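Local structure of putative periplasmic protein (Wolinella succinogenes, 3KN3) at residues 118-123 and 156-161; 128-133 and 146-151; 174-179 and 189-194. The protein is probably a periplasmic solute-binding protein with a LysR-type substrate-binding fold, possibly serving tungstate uptake, and can bind glutathione. All blocks are in the same frame, centred on the assembly; numbering follows the deposited sequence.

Interaction 1: 118-123 and 156-161; sequences VSRGDK and LATINI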
ATOM      1  N   VAL A 118       6.792  11.692  13.383  1.00 24.33           N
ATOM      2  CA  VAL A 118       5.355  11.640  13.594  1.00 23.32           C
ATOM      3  C   VAL A 118       4.697  10.392  13.012  1.00 25.22           C
ATOM      4  O   VAL A 118       4.711  10.165  11.812  1.00 21.90           O
ATOM      5  CB  VAL A 118       4.667  12.879  13.003  1.00 27.34           C
ATOM      6  CG1 VAL A 118       3.168  12.871  13.354  1.00 27.22           C
ATOM      7  CG2 VAL A 118       5.361  14.154  13.500  1.00 23.77           C
ATOM      8  N   SER A 119       4.093   9.601  13.882  1.00 29.78           N
ATOM      9  CA  SER A 119       3.392   8.401  13.469  1.00 31.65           C
ATOM     10  C   SER A 119       1.893   8.689  13.309  1.00 36.22           C
ATOM     11  O   SER A 119       1.331   9.551  14.006  1.00 33.17           O
ATOM     12  CB  SER A 119       3.616   7.303  14.511  1.00 28.60           C
ATOM     13  OG  SER A 119       2.716   6.231  14.337  1.00 30.73           O
ATOM     14  N   ARG A 120       1.252   7.965  12.392  1.00 32.52           N
ATOM     15  CA  ARG A 120      -0.196   8.059  12.217  1.00 35.11           C
ATOM     16  C   ARG A 120      -0.889   7.762  13.536  1.00 36.98           C
ATOM     17  O   ARG A 120      -1.877   8.399  13.873  1.00 41.43           O
ATOM     18  CB  ARG A 120      -0.700   7.077  11.140  1.00 32.35           C
ATOM     19  CG  ARG A 120      -0.424   7.497   9.709  1.00 30.36           C
ATOM     20  CD  ARG A 120      -1.360   8.583   9.236  1.00 36.44           C
ATOM     21  NE  ARG A 120      -2.756   8.136   9.192  1.00 44.82           N
ATOM     22  CZ  ARG A 120      -3.334   7.570   8.133  1.00 48.35           C
ATOM     23  NH1 ARG A 120      -2.650   7.360   7.013  1.00 41.27           N
ATOM     24  NH2 ARG A 120      -4.605   7.210   8.190  1.00 54.80           N
ATOM     25  N   GLY A 121      -0.381   6.777  14.270  1.00 35.14           N
ATOM     26  CA  GLY A 121      -0.973   6.389  15.539  1.00 41.79           C
ATOM     27  C   GLY A 121      -2.488   6.204  15.510  1.00 52.50           C
ATOM     28  O   GLY A 121      -3.174   6.567  16.462  1.00 61.08           O
ATOM     29  N   ASP A 122      -3.007   5.653  14.416  1.00 48.83           N
ATOM     30  CA  ASP A 122      -4.423   5.311  14.293  1.00 49.03           C
ATOM     31  C   ASP A 122      -4.539   3.873  13.800  1.00 58.81           C
ATOM     32  O   ASP A 122      -3.540   3.160  13.720  1.00 56.32           O
ATOM     33  CB  ASP A 122      -5.144   6.254  13.315  1.00 40.09           C
ATOM     34  CG  ASP A 122      -4.538   6.227  11.915  1.00 45.61           C
ATOM     35  OD1 ASP A 122      -5.079   6.895  11.007  1.00 44.64           O
ATOM     36  OD2 ASP A 122      -3.509   5.540  11.722  1.00 46.62           O
ATOM     37  N   LYS A 123      -5.753   3.440  13.473  1.00 64.71           N
ATOM     38  CA  LYS A 123      -5.924   2.147  12.821  1.00 67.29           C
ATOM     39  C   LYS A 123      -5.757   2.373  11.334  1.00 67.60           C
ATOM     40  O   LYS A 123      -6.721   2.675  10.635  1.00 73.51           O
ATOM     41  CB  LYS A 123      -7.309   1.562  13.071  1.00 72.32           C
ATOM     42  CG  LYS A 123      -7.648   1.255  14.511  1.00 83.54           C
ATOM     43  CD  LYS A 123      -8.977   0.509  14.549  1.00 93.76           C
ATOM     44  CE  LYS A 123     -10.026   1.250  13.713  1.00 98.55           C
ATOM     45  NZ  LYS A 123     -11.305   0.500  13.517  1.00 98.70           N
ATOM     46  N   LEU A 156      -2.920  13.097   5.777  1.00 35.31           N
ATOM     47  CA  LEU A 156      -2.651  14.482   5.447  1.00 40.37           C
ATOM     48  C   LEU A 156      -2.472  15.364   6.683  1.00 45.33           C
ATOM     49  O   LEU A 156      -1.659  16.297   6.683  1.00 41.96           O
ATOM     50  CB  LEU A 156      -3.738  15.032   4.524  1.00 50.26           C
ATOM     51  CG  LEU A 156      -3.134  15.567   3.224  1.00 60.08           C
ATOM     52  CD1 LEU A 156      -4.174  15.648   2.132  1.00 64.60           C
ATOM     53  CD2 LEU A 156      -2.470  16.919   3.462  1.00 62.50           C
ATOM     54  N   ALA A 157      -3.230  15.072   7.736  1.00 46.08           N
ATOM     55  CA  ALA A 157      -3.112  15.834   8.976  1.00 44.17           C
ATOM     56  C   ALA A 157      -1.771  15.571   9.661  1.00 39.20           C
ATOM     57  O   ALA A 157      -1.174  16.482  10.238  1.00 45.73           O
ATOM     58  CB  ALA A 157      -4.268  15.511   9.921  1.00 43.68           C
ATOM     59  N   THR A 158      -1.300  14.326   9.600  1.00 32.96           N
ATOM     60  CA  THR A 158      -0.043  13.975  10.254  1.00 31.26           C
ATOM     61  C   THR A 158       1.167  14.499   9.472  1.00 29.70           C
ATOM     62  O   THR A 158       2.217  14.759  10.047  1.00 38.34           O
ATOM     63  CB  THR A 158       0.090  12.455  10.592  1.00 34.25           C
ATOM     64  OG1 THR A 158       1.031  11.839   9.718  1.00 42.61           O
ATOM     65  CG2 THR A 158      -1.216  11.737  10.490  1.00 27.56           C
ATOM     66  N   ILE A 159       1.020  14.688   8.170  1.00 29.86           N
ATOM     67  CA  ILE A 159       2.052  15.389   7.414  1.00 31.41           C
ATOM     68  C   ILE A 159       2.146  16.845   7.885  1.00 35.71           C
ATOM     69  O   ILE A 159       3.232  17.401   8.054  1.00 38.77           O
ATOM     70  CB  ILE A 159       1.791  15.346   5.896  1.00 28.44           C
ATOM     71  CG1 ILE A 159       1.834  13.905   5.383  1.00 28.87           C
ATOM     72  CG2 ILE A 159       2.815  16.180   5.164  1.00 24.34           C
ATOM     73  CD1 ILE A 159       1.736  13.785   3.891  1.00 24.77           C
ATOM     74  N   ASN A 160       1.003  17.469   8.110  1.00 34.53           N
ATOM     75  CA  ASN A 160       1.027  18.851   8.577  1.00 46.13           C
ATOM     76  C   ASN A 160       1.625  18.983   9.974  1.00 44.27           C
ATOM     77  O   ASN A 160       2.339  19.945  10.268  1.00 40.43           O
ATOM     78  CB  ASN A 160      -0.360  19.489   8.497  1.00 47.88           C
ATOM     79  CG  ASN A 160      -0.793  19.746   7.059  1.00 54.52           C
ATOM     80  OD1 ASN A 160       0.007  20.198   6.226  1.00 58.84           O
ATOM     81  ND2 ASN A 160      -2.059  19.451   6.758  1.00 51.54           N
ATOM     82  N   ILE A 161       1.346  18.007  10.828  1.00 38.16           N
ATOM     83  CA  ILE A 161       1.943  18.007  12.146  1.00 32.04           C
ATOM     84  C   ILE A 161       3.454  17.868  12.034  1.00 33.87           C
ATOM     85  O   ILE A 161       4.180  18.597  12.710  1.00 36.28           O
ATOM     86  CB  ILE A 161       1.366  16.893  13.013  1.00 36.02           C
ATOM     87  CG1 ILE A 161      -0.071  17.232  13.426  1.00 36.72           C
ATOM     88  CG2 ILE A 161       2.214  16.682  14.237  1.00 29.63           C
ATOM     89  CD1 ILE A 161      -0.844  16.021  13.923  1.00 31.90           C
TER
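Arg-120 packs on Thr-158, and Val-118 on both Thr-158 and Ile-161, of helix 155-164. The arginine leaves the backbone with CG anti to its carbonyl carbon (chi1 -76°) and bends again at chi2 and chi3. From CB the chain passes to CG, 4.4 Å from the Thr-158 methyl CG2, and then to CD, which presses on that CG2 at 3.4 Å as the two side chains cross at about a right angle. Beyond CD the polar atoms turn to other partners. NE donates to the backbone oxygen of Gln-153 and more weakly to Asp-122 OD1. NH2 forms a salt bridge with Asp-122 OD1 at 2.9 Å, on the syn lone pair and 22° out of the guanidinium plane, while NH1 makes a weak hydrogen bond to a glycerol. Arg-120 belongs to the glutathione site, which holds no glutathione in this chain; the Thr-158 methyl touches the aliphatic part of this arginine and may limit its movement. Val-118 CG1 lies 4.0 Å from Ile-161 CG2 and 3.9 Å from Thr-158 O. Helix 155-164 covers one face of strand 117-119, which lies between strands 148-150 and 168-172, and helix 173-182 packs on that helix.

Interaction 2: 128-133 and 146-151; sequences SKEREV and SWYIEA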
ATOM      1  N   SER A 128       0.415   0.578  10.385  1.00 39.08           N
ATOM      2  CA  SER A 128       0.948  -0.746  10.703  1.00 46.71           C
ATOM      3  C   SER A 128       2.155  -1.070   9.828  1.00 39.90           C
ATOM      4  O   SER A 128       3.028  -1.838  10.219  1.00 47.52           O
ATOM      5  CB  SER A 128      -0.124  -1.822  10.590  1.00 54.97           C
ATOM      6  OG  SER A 128      -0.705  -1.783   9.308  1.00 62.00           O
ATOM      7  N   LYS A 129       2.211  -0.460   8.653  1.00 31.56           N
ATOM      8  CA  LYS A 129       3.398  -0.541   7.818  1.00 35.33           C
ATOM      9  C   LYS A 129       4.578   0.162   8.472  1.00 31.24           C
ATOM     10  O   LYS A 129       5.666  -0.388   8.551  1.00 35.15           O
ATOM     11  CB  LYS A 129       3.145   0.097   6.461  1.00 38.28           C
ATOM     12  CG  LYS A 129       4.381   0.137   5.597  1.00 37.30           C
ATOM     13  CD  LYS A 129       4.952  -1.251   5.430  1.00 39.77           C
ATOM     14  CE  LYS A 129       5.958  -1.289   4.291  1.00 44.13           C
ATOM     15  NZ  LYS A 129       6.403  -2.671   4.018  1.00 44.55           N
ATOM     16  N   GLU A 130       4.346   1.387   8.927  1.00 29.33           N
ATOM     17  CA  GLU A 130       5.372   2.189   9.587  1.00 28.71           C
ATOM     18  C   GLU A 130       5.887   1.501  10.842  1.00 29.66           C
ATOM     19  O   GLU A 130       7.070   1.552  11.131  1.00 33.25           O
ATOM     20  CB  GLU A 130       4.825   3.583   9.925  1.00 29.63           C
ATOM     21  CG  GLU A 130       5.736   4.424  10.796  1.00 30.62           C
ATOM     22  CD  GLU A 130       5.165   4.638  12.176  1.00 33.72           C
ATOM     23  OE1 GLU A 130       3.936   4.827  12.264  1.00 34.10           O
ATOM     24  OE2 GLU A 130       5.936   4.620  13.164  1.00 33.01           O
ATOM     25  N   ARG A 131       4.990   0.857  11.584  1.00 31.45           N
ATOM     26  CA  ARG A 131       5.391   0.047  12.729  1.00 30.34           C
ATOM     27  C   ARG A 131       6.285  -1.101  12.288  1.00 31.38           C
ATOM     28  O   ARG A 131       7.289  -1.391  12.927  1.00 31.33           O
ATOM     29  CB  ARG A 131       4.163  -0.468  13.487  1.00 34.84           C
ATOM     30  CG  ARG A 131       3.445   0.634  14.257  1.00 42.44           C
ATOM     31  CD  ARG A 131       2.088   0.205  14.798  1.00 45.02           C
ATOM     32  NE  ARG A 131       2.193  -0.831  15.818  1.00 45.69           N
ATOM     33  CZ  ARG A 131       2.623  -0.613  17.057  1.00 47.85           C
ATOM     34  NH1 ARG A 131       2.688  -1.619  17.924  1.00 47.55           N
ATOM     35  NH2 ARG A 131       2.998   0.605  17.427  1.00 45.78           N
ATOM     36  N   GLU A 132       5.928  -1.751  11.185  1.00 38.04           N
ATOM     37  CA  GLU A 132       6.754  -2.824  10.649  1.00 35.28           C
ATOM     38  C   GLU A 132       8.159  -2.323  10.309  1.00 35.40           C
ATOM     39  O   GLU A 132       9.154  -2.993  10.583  1.00 35.60           O
ATOM     40  CB  GLU A 132       6.099  -3.448   9.420  1.00 47.48           C
ATOM     41  CG  GLU A 132       5.802  -4.939   9.556  1.00 68.40           C
ATOM     42  CD  GLU A 132       7.056  -5.824   9.535  1.00 84.51           C
ATOM     43  OE1 GLU A 132       7.018  -6.882   8.865  1.00 91.68           O
ATOM     44  OE2 GLU A 132       8.073  -5.476  10.183  1.00 84.02           O
ATOM     45  N   VAL A 133       8.243  -1.140   9.716  1.00 28.48           N
ATOM     46  CA  VAL A 133       9.545  -0.599   9.352  1.00 26.25           C
ATOM     47  C   VAL A 133      10.477  -0.361  10.561  1.00 34.59           C
ATOM     48  O   VAL A 133      11.674  -0.673  10.475  1.00 32.38           O
ATOM     49  CB  VAL A 133       9.398   0.670   8.503  1.00 30.52           C
ATOM     50  CG1 VAL A 133      10.767   1.244   8.154  1.00 33.36           C
ATOM     51  CG2 VAL A 133       8.582   0.365   7.234  1.00 25.75           C
ATOM     52  N   SER A 146      10.786  10.213  23.624  1.00 31.16           N
ATOM     53  CA  SER A 146      10.259  11.570  23.629  1.00 32.75           C
ATOM     54  C   SER A 146      10.048  12.120  22.210  1.00 34.63           C
ATOM     55  O   SER A 146       9.106  12.882  21.974  1.00 31.49           O
ATOM     56  CB  SER A 146      11.122  12.502  24.480  1.00 28.53           C
ATOM     57  OG  SER A 146      12.470  12.530  24.049  1.00 33.98           O
ATOM     58  N   TRP A 147      10.896  11.700  21.268  1.00 31.07           N
ATOM     59  CA  TRP A 147      10.861  12.228  19.891  1.00 35.10           C
ATOM     60  C   TRP A 147       9.840  11.529  18.977  1.00 35.64           C
ATOM     61  O   TRP A 147       9.579  11.979  17.865  1.00 30.95           O
ATOM     62  CB  TRP A 147      12.261  12.151  19.257  1.00 27.92           C
ATOM     63  CG  TRP A 147      12.869  10.804  19.440  1.00 29.50           C
ATOM     64  CD1 TRP A 147      13.636  10.393  20.480  1.00 30.51           C
ATOM     65  CD2 TRP A 147      12.712   9.666  18.581  1.00 31.75           C
ATOM     66  NE1 TRP A 147      13.982   9.081  20.322  1.00 32.83           N
ATOM     67  CE2 TRP A 147      13.430   8.611  19.157  1.00 29.00           C
ATOM     68  CE3 TRP A 147      12.048   9.447  17.372  1.00 33.66           C
ATOM     69  CZ2 TRP A 147      13.501   7.355  18.573  1.00 24.98           C
ATOM     70  CZ3 TRP A 147      12.119   8.197  16.794  1.00 31.23           C
ATOM     71  CH2 TRP A 147      12.838   7.168  17.394  1.00 28.17           C
ATOM     72  N   TYR A 148       9.272  10.432  19.460  1.00 35.53           N
ATOM     73  CA  TYR A 148       8.325   9.640  18.683  1.00 28.97           C
ATOM     74  C   TYR A 148       6.876   9.995  19.056  1.00 31.03           C
ATOM     75  O   TYR A 148       6.366   9.585  20.088  1.00 35.66           O
ATOM     76  CB  TYR A 148       8.616   8.143  18.881  1.00 23.58           C
ATOM     77  CG  TYR A 148       7.757   7.228  18.048  1.00 25.90           C
ATOM     78  CD1 TYR A 148       6.651   6.578  18.593  1.00 25.59           C
ATOM     79  CD2 TYR A 148       8.053   7.009  16.716  1.00 25.69           C
ATOM     80  CE1 TYR A 148       5.856   5.736  17.812  1.00 28.10           C
ATOM     81  CE2 TYR A 148       7.282   6.180  15.938  1.00 28.94           C
ATOM     82  CZ  TYR A 148       6.186   5.542  16.477  1.00 31.14           C
ATOM     83  OH  TYR A 148       5.439   4.717  15.656  1.00 26.14           O
ATOM     84  N   ILE A 149       6.228  10.767  18.194  1.00 31.87           N
ATOM     85  CA  ILE A 149       4.892  11.283  18.437  1.00 27.88           C
ATOM     86  C   ILE A 149       3.825  10.522  17.610  1.00 35.54           C
ATOM     87  O   ILE A 149       4.001  10.285  16.411  1.00 35.74           O
ATOM     88  CB  ILE A 149       4.836  12.818  18.166  1.00 36.55           C
ATOM     89  CG1 ILE A 149       5.360  13.588  19.374  1.00 47.85           C
ATOM     90  CG2 ILE A 149       3.408  13.303  17.894  1.00 26.59           C
ATOM     91  CD1 ILE A 149       6.804  13.307  19.701  1.00 54.55           C
ATOM     92  N   GLU A 150       2.738  10.130  18.274  1.00 39.92           N
ATOM     93  CA  GLU A 150       1.584   9.507  17.622  1.00 43.57           C
ATOM     94  C   GLU A 150       0.449  10.527  17.483  1.00 40.47           C
ATOM     95  O   GLU A 150      -0.137  10.956  18.470  1.00 46.14           O
ATOM     96  CB  GLU A 150       1.116   8.280  18.410  1.00 45.82           C
ATOM     97  CG  GLU A 150       2.231   7.610  19.222  1.00 56.19           C
ATOM     98  CD  GLU A 150       2.108   6.093  19.284  1.00 63.40           C
ATOM     99  OE1 GLU A 150       2.348   5.514  20.368  1.00 66.52           O
ATOM    100  OE2 GLU A 150       1.773   5.478  18.250  1.00 64.68           O
ATOM    101  N   ALA A 151       0.161  10.920  16.249  1.00 33.42           N
ATOM    102  CA  ALA A 151      -0.856  11.927  15.948  1.00 33.73           C
ATOM    103  C   ALA A 151      -2.302  11.437  16.112  1.00 40.18           C
ATOM    104  O   ALA A 151      -3.167  12.177  16.578  1.00 39.21           O
ATOM    105  CB  ALA A 151      -0.657  12.454  14.539  1.00 30.98           C
TER
HETATM  106  O   HOH W   1       3.080   3.095  16.687  1.00 35.13           O
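Tyr-148 and Glu-130 approach from opposite directions and meet in one short hydrogen bond, the phenol OH donating to Glu-130 OE2 at 2.5 Å. Both side chains have CG anti to the backbone N (chi1 171° for the glutamate), which extends each across the gap between strand and helix; a bend at chi2 (-111°) then turns the carboxylate. OE2 offers its syn lone pair and lies in the plane of the ring, at its edge, although the carboxylate itself is twisted 45° from that plane. The other oxygen, OE1, is hydrogen-bonded to Ser-119 OG, so both oxygens of this buried group have partners. A water also sits at the ring edge: it accepts from Arg-131 NH2 at 2.6 Å and donates to Tyr-148 OH and to Glu-150 OE2, while Arg-131 NH2 has its direct salt bridge with Glu-143. With an alanine at Glu-130 the carboxylate is gone, and the Tyr-148 hydroxyl would probably lose its acceptor and Ser-119 OG one of its partners. The contact lies inside the beta-alpha-beta unit of strand 117-119, helix 125-138 and the edge strand 148-150, with Trp-134 of the same helix meeting the tyrosine ring edge-to-face.

Interaction 3: 174-179 and 189-194; sequences GTFIKY and MVIVLE
The helical turn 174-179 lies beside the start of strand 190-193 and runs the opposite way in sequence, with Phe-176 CA 8.6 Å from Ile-191 CA and Tyr-179 CA 8.7 Å from Met-189 CA, similar distances at these two places. Phe-176 fills much of this interval. Its CG is anti to the backbone N (chi1 -180°), which sends the ring straight out from the helix and brings its far edge to the strand. There CZ lies 3.3 Å from the carbonyl oxygen of Met-189, close to the ring plane, so that an aromatic C-H edge faces a backbone oxygen. The neighbouring CE2 rests 3.7 Å from Ile-191 CG1, the two side chains crossing at a slant, and CZ also touches Val-190 CA. One turn later Tyr-179 projects in the same way, and its CE2 meets Met-189 CB at 3.6 Å. That CB is shared, for Phe-176 CE1 lies 3.9 Å from it; both rings touch it, from adjacent directions. Beyond CB the selenomethionine chain bends at chi2 and leads off toward Ala-162 of helix 155-164, while the Tyr-179 ring is stacked on His-183. Further along the strand, Val-192 and Leu-193 both face Ile-88 in a classic beta bulge, and Glu-194 forms a salt bridge with Arg-173 at the start of the helix. Strand 190-193 is an outermost strand of the five-stranded sheet, paired with strand 86-90; Phe-176 packs on the strand and Tyr-179 on Met-189 just before it. Between the two segments the chemistry is almost wholly apolar: ring carbons meet aliphatic carbons, and one ring edge meets a carbonyl, without hydrogen bonds, so the fit rests on side-chain shape and burial rather than on directional bonding.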
ATOM      1  N   GLY A 174       1.370   8.645  -3.130  1.00 36.15           N
ATOM      2  CA  GLY A 174       0.167   9.279  -3.643  1.00 35.93           C
ATOM      3  C   GLY A 174      -0.278  10.478  -2.824  1.00 45.77           C
ATOM      4  O   GLY A 174      -0.572  11.536  -3.378  1.00 51.31           O
ATOM      5  N   THR A 175      -0.324  10.326  -1.503  1.00 43.81           N
ATOM      6  CA  THR A 175      -0.763  11.423  -0.652  1.00 42.08           C
ATOM      7  C   THR A 175       0.237  12.560  -0.696  1.00 44.16           C
ATOM      8  O   THR A 175      -0.147  13.728  -0.664  1.00 47.33           O
ATOM      9  CB  THR A 175      -0.928  10.995   0.802  1.00 40.60           C
ATOM     10  OG1 THR A 175      -1.643   9.756   0.860  1.00 40.78           O
ATOM     11  CG2 THR A 175      -1.675  12.064   1.584  1.00 34.00           C
ATOM     12  N   PHE A 176       1.521  12.228  -0.770  1.00 42.03           N
ATOM     13  CA  PHE A 176       2.534  13.276  -0.803  1.00 43.80           C
ATOM     14  C   PHE A 176       2.386  14.107  -2.062  1.00 45.96           C
ATOM     15  O   PHE A 176       2.565  15.326  -2.037  1.00 44.06           O
ATOM     16  CB  PHE A 176       3.958  12.719  -0.705  1.00 43.56           C
ATOM     17  CG  PHE A 176       5.020  13.788  -0.730  1.00 39.79           C
ATOM     18  CD1 PHE A 176       5.082  14.738   0.279  1.00 35.02           C
ATOM     19  CD2 PHE A 176       5.944  13.848  -1.759  1.00 40.62           C
ATOM     20  CE1 PHE A 176       6.043  15.731   0.263  1.00 43.47           C
ATOM     21  CE2 PHE A 176       6.917  14.832  -1.779  1.00 44.26           C
ATOM     22  CZ  PHE A 176       6.963  15.780  -0.767  1.00 45.81           C
ATOM     23  N   ILE A 177       2.055  13.444  -3.165  1.00 49.19           N
ATOM     24  CA  ILE A 177       1.769  14.158  -4.401  1.00 50.28           C
ATOM     25  C   ILE A 177       0.619  15.144  -4.220  1.00 50.68           C
ATOM     26  O   ILE A 177       0.716  16.304  -4.621  1.00 53.94           O
ATOM     27  CB  ILE A 177       1.442  13.194  -5.529  1.00 48.21           C
ATOM     28  CG1 ILE A 177       2.743  12.746  -6.193  1.00 43.60           C
ATOM     29  CG2 ILE A 177       0.539  13.883  -6.536  1.00 48.12           C
ATOM     30  CD1 ILE A 177       2.777  11.280  -6.559  1.00 41.22           C
ATOM     31  N   LYS A 178      -0.464  14.674  -3.608  1.00 49.61           N
ATOM     32  CA  LYS A 178      -1.588  15.531  -3.261  1.00 57.33           C
ATOM     33  C   LYS A 178      -1.121  16.676  -2.370  1.00 59.32           C
ATOM     34  O   LYS A 178      -1.341  17.838  -2.692  1.00 60.84           O
ATOM     35  CB  LYS A 178      -2.698  14.722  -2.586  1.00 63.40           C
ATOM     36  CG  LYS A 178      -3.159  13.527  -3.416  1.00 71.13           C
ATOM     37  CD  LYS A 178      -4.225  12.703  -2.697  1.00 80.14           C
ATOM     38  CE  LYS A 178      -4.508  11.389  -3.433  1.00 84.90           C
ATOM     39  NZ  LYS A 178      -5.502  10.521  -2.724  1.00 85.25           N
ATOM     40  N   TYR A 179      -0.459  16.351  -1.263  1.00 59.22           N
ATOM     41  CA  TYR A 179       0.096  17.387  -0.398  1.00 60.11           C
ATOM     42  C   TYR A 179       0.894  18.411  -1.215  1.00 60.70           C
ATOM     43  O   TYR A 179       0.846  19.609  -0.937  1.00 61.08           O
ATOM     44  CB  TYR A 179       0.969  16.789   0.723  1.00 56.98           C
ATOM     45  CG  TYR A 179       1.600  17.828   1.654  1.00 55.03           C
ATOM     46  CD1 TYR A 179       0.916  18.299   2.773  1.00 53.82           C
ATOM     47  CD2 TYR A 179       2.878  18.341   1.410  1.00 48.99           C
ATOM     48  CE1 TYR A 179       1.485  19.249   3.625  1.00 51.48           C
ATOM     49  CE2 TYR A 179       3.456  19.297   2.259  1.00 43.00           C
ATOM     50  CZ  TYR A 179       2.755  19.742   3.366  1.00 46.23           C
ATOM     51  OH  TYR A 179       3.306  20.689   4.216  1.00 44.76           O
HETATM   52  N   MSE A 189       7.683  20.489   2.428  1.00 45.41           N
HETATM   53  CA  MSE A 189       8.038  19.094   2.646  1.00 47.18           C
HETATM   54  C   MSE A 189       8.601  18.428   1.391  1.00 47.88           C
HETATM   55  O   MSE A 189       8.157  18.691   0.274  1.00 45.53           O
HETATM   56  CB  MSE A 189       6.813  18.325   3.127  1.00 50.51           C
HETATM   57  CG  MSE A 189       7.039  17.530   4.386  1.00 56.99           C
HETATM   58 SE   MSE A 189       7.631  18.577   5.941  1.00 62.31          SE
HETATM   59  CE  MSE A 189       7.116  17.260   7.283  1.00 50.07           C
ATOM     60  N   VAL A 190       9.572  17.547   1.588  1.00 45.53           N
ATOM     61  CA  VAL A 190      10.283  16.961   0.471  1.00 43.00           C
ATOM     62  C   VAL A 190      10.668  15.502   0.746  1.00 42.04           C
ATOM     63  O   VAL A 190      10.922  15.127   1.895  1.00 40.22           O
ATOM     64  CB  VAL A 190      11.523  17.813   0.168  1.00 44.14           C
ATOM     65  CG1 VAL A 190      12.787  17.130   0.653  1.00 33.71           C
ATOM     66  CG2 VAL A 190      11.589  18.116  -1.294  1.00 52.58           C
ATOM     67  N   ILE A 191      10.686  14.667  -0.297  1.00 40.64           N
ATOM     68  CA  ILE A 191      11.134  13.282  -0.126  1.00 34.81           C
ATOM     69  C   ILE A 191      12.576  13.260   0.312  1.00 34.94           C
ATOM     70  O   ILE A 191      13.450  13.870  -0.313  1.00 37.89           O
ATOM     71  CB  ILE A 191      11.019  12.421  -1.382  1.00 36.38           C
ATOM     72  CG1 ILE A 191       9.554  12.205  -1.750  1.00 40.62           C
ATOM     73  CG2 ILE A 191      11.700  11.061  -1.146  1.00 24.80           C
ATOM     74  CD1 ILE A 191       9.376  11.309  -2.937  1.00 36.77           C
ATOM     75  N   VAL A 192      12.813  12.518   1.379  1.00 30.30           N
ATOM     76  CA  VAL A 192      14.052  12.594   2.126  1.00 29.77           C
ATOM     77  C   VAL A 192      14.657  11.195   2.157  1.00 36.49           C
ATOM     78  O   VAL A 192      15.822  11.014   2.480  1.00 38.93           O
ATOM     79  CB  VAL A 192      13.748  13.151   3.552  1.00 27.56           C
ATOM     80  CG1 VAL A 192      14.309  12.272   4.642  1.00 30.00           C
ATOM     81  CG2 VAL A 192      14.212  14.602   3.678  1.00 29.68           C
ATOM     82  N   LEU A 193      13.855  10.205   1.772  1.00 37.80           N
ATOM     83  CA  LEU A 193      14.332   8.835   1.706  1.00 37.83           C
ATOM     84  C   LEU A 193      13.345   7.929   0.961  1.00 32.81           C
ATOM     85  O   LEU A 193      12.157   7.932   1.260  1.00 29.55           O
ATOM     86  CB  LEU A 193      14.590   8.324   3.120  1.00 44.68           C
ATOM     87  CG  LEU A 193      15.476   7.093   3.277  1.00 45.40           C
ATOM     88  CD1 LEU A 193      16.049   7.041   4.671  1.00 46.00           C
ATOM     89  CD2 LEU A 193      14.660   5.860   2.986  1.00 47.03           C
ATOM     90  N   GLU A 194      13.841   7.153  -0.004  1.00 34.12           N
ATOM     91  CA  GLU A 194      12.985   6.310  -0.838  1.00 35.50           C
ATOM     92  C   GLU A 194      13.767   5.157  -1.476  1.00 38.60           C
ATOM     93  O   GLU A 194      14.986   5.179  -1.511  1.00 39.65           O
ATOM     94  CB  GLU A 194      12.321   7.160  -1.929  1.00 38.63           C
ATOM     95  CG  GLU A 194      13.317   7.861  -2.861  1.00 43.12           C
ATOM     96  CD  GLU A 194      12.653   8.689  -3.975  1.00 49.39           C
ATOM     97  OE1 GLU A 194      13.207   9.749  -4.339  1.00 57.07           O
ATOM     98  OE2 GLU A 194      11.590   8.291  -4.492  1.00 46.60           O
TER

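In the fold
All three contacts reach the same five-stranded sheet. Interactions 1 and 2 are close neighbours, their centres 9 Å apart, and interaction 2 is nested within the chain loop closed by interaction 1. Strand 117-119, part of interaction 1, lies beside strand 148-150 of interaction 2, Ser-119 pairing with Ile-149 through the backbone. Interaction 2 uses the outermost strand 148-150 and interaction 3 the outermost strand 190-193; interaction 3 touches interaction 1 through Tyr-179, but not interaction 2. Interactions 2 and 3 are buried, yet the former is polar and the latter apolar. Interaction 1 is only partly buried, combining aliphatic packing with an arginine of the glutathione site.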